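Local coordinates for uncharacterized protein (Bacteroides eggerthii, PDB 4FTD) that is of unknown function but joins an immunoglobulin-like domain to a six-bladed beta-propeller and may act in carbohydrate metabolism, at residues L90-H95 against K99-K104. Residues are numbered along the deposited sequence; the frame is centred on the assembly and turned at random.
Sequences LRIINH and KDYLMK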
ATOM      1  N   LEU A  90     -44.645  -9.833   8.610  1.00 47.19           N
ATOM      2  CA  LEU A  90     -45.049 -10.173   9.965  1.00 47.28           C
ATOM      3  C   LEU A  90     -46.376  -9.472  10.174  1.00 49.87           C
ATOM      4  O   LEU A  90     -46.436  -8.232  10.169  1.00 47.15           O
ATOM      5  CB  LEU A  90     -44.062  -9.702  11.023  1.00 47.77           C
ATOM      6  CG  LEU A  90     -44.447 -10.017  12.476  1.00 53.54           C
ATOM      7  CD1 LEU A  90     -43.267 -10.504  13.259  1.00 56.79           C
ATOM      8  CD2 LEU A  90     -45.033  -8.795  13.175  1.00 58.15           C
ATOM      9  N   ARG A  91     -47.432 -10.264  10.350  1.00 45.18           N
ATOM     10  CA  ARG A  91     -48.781  -9.765  10.538  1.00 45.07           C
ATOM     11  C   ARG A  91     -49.239  -9.832  12.011  1.00 48.16           C
ATOM     12  O   ARG A  91     -49.112 -10.861  12.653  1.00 57.17           O
ATOM     13  CB  ARG A  91     -49.747 -10.513   9.618  1.00 48.05           C
ATOM     14  CG  ARG A  91     -51.233 -10.187   9.802  1.00 52.19           C
ATOM     15  CD  ARG A  91     -52.101 -10.749   8.689  1.00 52.65           C
ATOM     16  NE  ARG A  91     -51.700 -10.193   7.401  1.00 51.15           N
ATOM     17  CZ  ARG A  91     -52.083 -10.637   6.211  1.00 66.33           C
ATOM     18  NH1 ARG A  91     -52.916 -11.664   6.086  1.00 68.01           N
ATOM     19  NH2 ARG A  91     -51.629 -10.023   5.119  1.00 66.74           N
ATOM     20  N   ILE A  92     -49.741  -8.709  12.526  1.00 51.77           N
ATOM     21  CA  ILE A  92     -50.356  -8.683  13.847  1.00 47.19           C
ATOM     22  C   ILE A  92     -51.862  -8.439  13.648  1.00 52.83           C
ATOM     23  O   ILE A  92     -52.284  -7.680  12.748  1.00 49.87           O
ATOM     24  CB  ILE A  92     -49.605  -7.758  14.814  1.00 53.08           C
ATOM     25  CG1 ILE A  92     -49.796  -6.316  14.438  1.00 56.64           C
ATOM     26  CG2 ILE A  92     -48.091  -8.116  14.841  1.00 48.13           C
ATOM     27  CD1 ILE A  92     -49.407  -5.416  15.576  1.00 77.59           C
ATOM     28  N   ILE A  93     -52.675  -9.137  14.429  1.00 49.04           N
ATOM     29  CA  ILE A  93     -54.118  -9.168  14.202  1.00 57.54           C
ATOM     30  C   ILE A  93     -54.823  -9.047  15.511  1.00 64.41           C
ATOM     31  O   ILE A  93     -54.330  -9.522  16.530  1.00 73.40           O
ATOM     32  CB  ILE A  93     -54.603 -10.532  13.635  1.00 59.10           C
ATOM     33  CG1 ILE A  93     -53.866 -10.937  12.377  1.00 63.83           C
ATOM     34  CG2 ILE A  93     -56.096 -10.537  13.290  1.00 57.58           C
ATOM     35  CD1 ILE A  93     -54.248 -12.333  11.915  1.00 80.96           C
ATOM     36  N   ASN A  94     -55.996  -8.436  15.463  1.00 66.07           N
ATOM     37  CA  ASN A  94     -56.950  -8.543  16.550  1.00 76.85           C
ATOM     38  C   ASN A  94     -58.441  -8.752  16.097  1.00 76.77           C
ATOM     39  O   ASN A  94     -58.731  -9.194  14.959  1.00 60.13           O
ATOM     40  CB  ASN A  94     -56.707  -7.412  17.522  1.00 65.27           C
ATOM     41  CG  ASN A  94     -56.946  -6.101  16.927  1.00 77.81           C
ATOM     42  OD1 ASN A  94     -57.979  -5.876  16.301  1.00 56.20           O
ATOM     43  ND2 ASN A  94     -55.985  -5.204  17.105  1.00102.13           N
ATOM     44  N   HIS A  95     -59.371  -8.464  16.996  1.00 64.06           N
ATOM     45  CA  HIS A  95     -60.782  -8.742  16.773  1.00 86.99           C
ATOM     46  C   HIS A  95     -61.285  -8.324  15.383  1.00 84.05           C
ATOM     47  O   HIS A  95     -62.211  -8.932  14.821  1.00 81.59           O
ATOM     48  CB  HIS A  95     -61.706  -8.239  17.944  1.00 89.99           C
ATOM     49  CG  HIS A  95     -61.540  -6.791  18.337  1.00107.38           C
ATOM     50  ND1 HIS A  95     -60.416  -6.307  18.980  1.00114.98           N
ATOM     51  CD2 HIS A  95     -62.404  -5.745  18.263  1.00107.71           C
ATOM     52  CE1 HIS A  95     -60.574  -5.018  19.239  1.00112.32           C
ATOM     53  NE2 HIS A  95     -61.772  -4.653  18.816  1.00100.56           N
ATOM     54  N   LYS A  99     -52.282  -5.491  10.879  1.00 51.64           N
ATOM     55  CA  LYS A  99     -51.217  -4.608  10.417  1.00 54.71           C
ATOM     56  C   LYS A  99     -50.065  -5.466   9.964  1.00 51.30           C
ATOM     57  O   LYS A  99     -49.654  -6.386  10.661  1.00 48.17           O
ATOM     58  CB  LYS A  99     -50.759  -3.651  11.523  1.00 57.79           C
ATOM     59  CG  LYS A  99     -49.714  -2.625  11.064  1.00 61.37           C
ATOM     60  CD  LYS A  99     -49.300  -1.652  12.161  1.00 73.75           C
ATOM     61  CE  LYS A  99     -50.322  -0.547  12.393  1.00 70.88           C
ATOM     62  NZ  LYS A  99     -50.018   0.202  13.644  1.00 84.39           N
ATOM     63  N   ASP A 100     -49.545  -5.158   8.781  1.00 48.43           N
ATOM     64  CA  ASP A 100     -48.422  -5.894   8.205  1.00 43.27           C
ATOM     65  C   ASP A 100     -47.111  -5.089   8.302  1.00 52.10           C
ATOM     66  O   ASP A 100     -47.046  -3.919   7.930  1.00 53.17           O
ATOM     67  CB  ASP A 100     -48.700  -6.223   6.748  1.00 48.64           C
ATOM     68  CG  ASP A 100     -49.723  -7.365   6.559  1.00 57.89           C
ATOM     69  OD1 ASP A 100     -50.088  -8.056   7.535  1.00 54.10           O
ATOM     70  OD2 ASP A 100     -50.140  -7.588   5.393  1.00 57.99           O
ATOM     71  N   TYR A 101     -46.077  -5.740   8.830  1.00 51.89           N
ATOM     72  CA  TYR A 101     -44.729  -5.189   8.921  1.00 53.85           C
ATOM     73  C   TYR A 101     -43.868  -6.011   7.968  1.00 50.98           C
ATOM     74  O   TYR A 101     -44.072  -7.220   7.832  1.00 52.18           O
ATOM     75  CB  TYR A 101     -44.194  -5.351  10.365  1.00 49.62           C
ATOM     76  CG  TYR A 101     -44.859  -4.447  11.383  1.00 55.45           C
ATOM     77  CD1 TYR A 101     -46.054  -4.817  12.008  1.00 49.30           C
ATOM     78  CD2 TYR A 101     -44.279  -3.243  11.758  1.00 51.32           C
ATOM     79  CE1 TYR A 101     -46.653  -4.003  12.954  1.00 46.57           C
ATOM     80  CE2 TYR A 101     -44.886  -2.422  12.695  1.00 55.70           C
ATOM     81  CZ  TYR A 101     -46.072  -2.819  13.292  1.00 50.57           C
ATOM     82  OH  TYR A 101     -46.689  -2.022  14.227  1.00 52.04           O
ATOM     83  N   LEU A 102     -42.919  -5.355   7.307  1.00 52.69           N
ATOM     84  CA  LEU A 102     -41.947  -6.020   6.442  1.00 53.47           C
ATOM     85  C   LEU A 102     -40.708  -6.309   7.289  1.00 53.37           C
ATOM     86  O   LEU A 102     -39.975  -5.387   7.684  1.00 51.54           O
ATOM     87  CB  LEU A 102     -41.589  -5.154   5.225  1.00 57.56           C
ATOM     88  CG  LEU A 102     -42.582  -5.288   4.088  1.00 63.26           C
ATOM     89  CD1 LEU A 102     -42.193  -4.370   2.921  1.00 62.41           C
ATOM     90  CD2 LEU A 102     -42.626  -6.760   3.673  1.00 63.96           C
HETATM   91  N   MSE A 103     -40.483  -7.592   7.560  1.00 50.15           N
HETATM   92  CA  MSE A 103     -39.419  -8.017   8.451  1.00 49.24           C
HETATM   93  C   MSE A 103     -38.244  -8.592   7.677  1.00 50.22           C
HETATM   94  O   MSE A 103     -38.388  -9.614   7.028  1.00 48.54           O
HETATM   95  CB  MSE A 103     -39.948  -9.026   9.465  1.00 46.32           C
HETATM   96  CG  MSE A 103     -38.884  -9.481  10.453  1.00 46.45           C
HETATM   97 SE   MSE A 103     -39.629 -10.512  11.936  0.75 49.73          SE
HETATM   98  CE  MSE A 103     -38.350 -12.091  11.950  1.00 51.24           C
ATOM     99  N   LYS A 104     -37.084  -7.930   7.789  1.00 51.28           N
ATOM    100  CA  LYS A 104     -35.882  -8.309   7.048  1.00 52.67           C
ATOM    101  C   LYS A 104     -34.874  -8.998   7.966  1.00 47.60           C
ATOM    102  O   LYS A 104     -34.554  -8.482   9.044  1.00 49.31           O
ATOM    103  CB  LYS A 104     -35.232  -7.081   6.401  1.00 56.76           C
ATOM    104  CG  LYS A 104     -34.070  -7.407   5.456  1.00 59.57           C
ATOM    105  CD  LYS A 104     -33.328  -6.147   5.027  1.00 67.27           C
ATOM    106  CE  LYS A 104     -34.191  -5.266   4.132  1.00 65.94           C
ATOM    107  NZ  LYS A 104     -33.430  -4.070   3.691  1.00 70.27           N
TER
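The antiparallel beta hairpin of strands 85-93 and 98-106, in the N-terminal immunoglobulin-like domain remote from the propeller, sets Leu90, Arg91 and Ile92 against Tyr101, Asp100 and Lys99. It illustrates how a backbone ladder can carry an ion pair on one face and mainly apolar side chains on the other. Leu90 and Tyr101 form a hydrogen-bonded pair, Leu90 N to Tyr101 O at 2.8 Å being answered by Tyr101 N to Leu90 O; Ile92 and Lys99 repeat the pattern, with Lys99 N reaching Ile92 O at 2.9 Å. Between them lies the non-hydrogen-bonded pair Arg91 and Asp100, whose side chains run together on the same face. Arg91 presents its guanidinium side-on: NE donates to Asp100 OD1 at 2.7 Å in an almost straight bond (176°), and NH2 donates to Asp100 OD2 at 2.9 Å. Both carboxylate oxygens use their syn lone pairs, and the two planes lie only 8° apart. A bend at chi3 (-60°) in an otherwise extended arginine chain turns the group to meet the acid.

Leu90, Ile92, Lys99, Tyr101 and selenomethionine Met103 occupy the other face. Leu90 CD1 touches Met103 SE at 3.9 Å, while Ile92 CD1 comes to the edge of the tyrosine ring, 4.1 Å from Tyr101 CE1. Ile44 and Ile20 of nearby strands extend this apolar layer. At its margin, Glu39 receives both the ammonium of Lys99 and the hydroxyl of Tyr101.

Two bonds in one plane restrict rotation of both charged groups, and their opposite charges probably offset each other at this partly exposed surface, while the face of Leu90, Ile92, Tyr101 and Met103 is held mainly by apolar contact, with polar bonds to Glu39 at the ends of Tyr101 and Lys99.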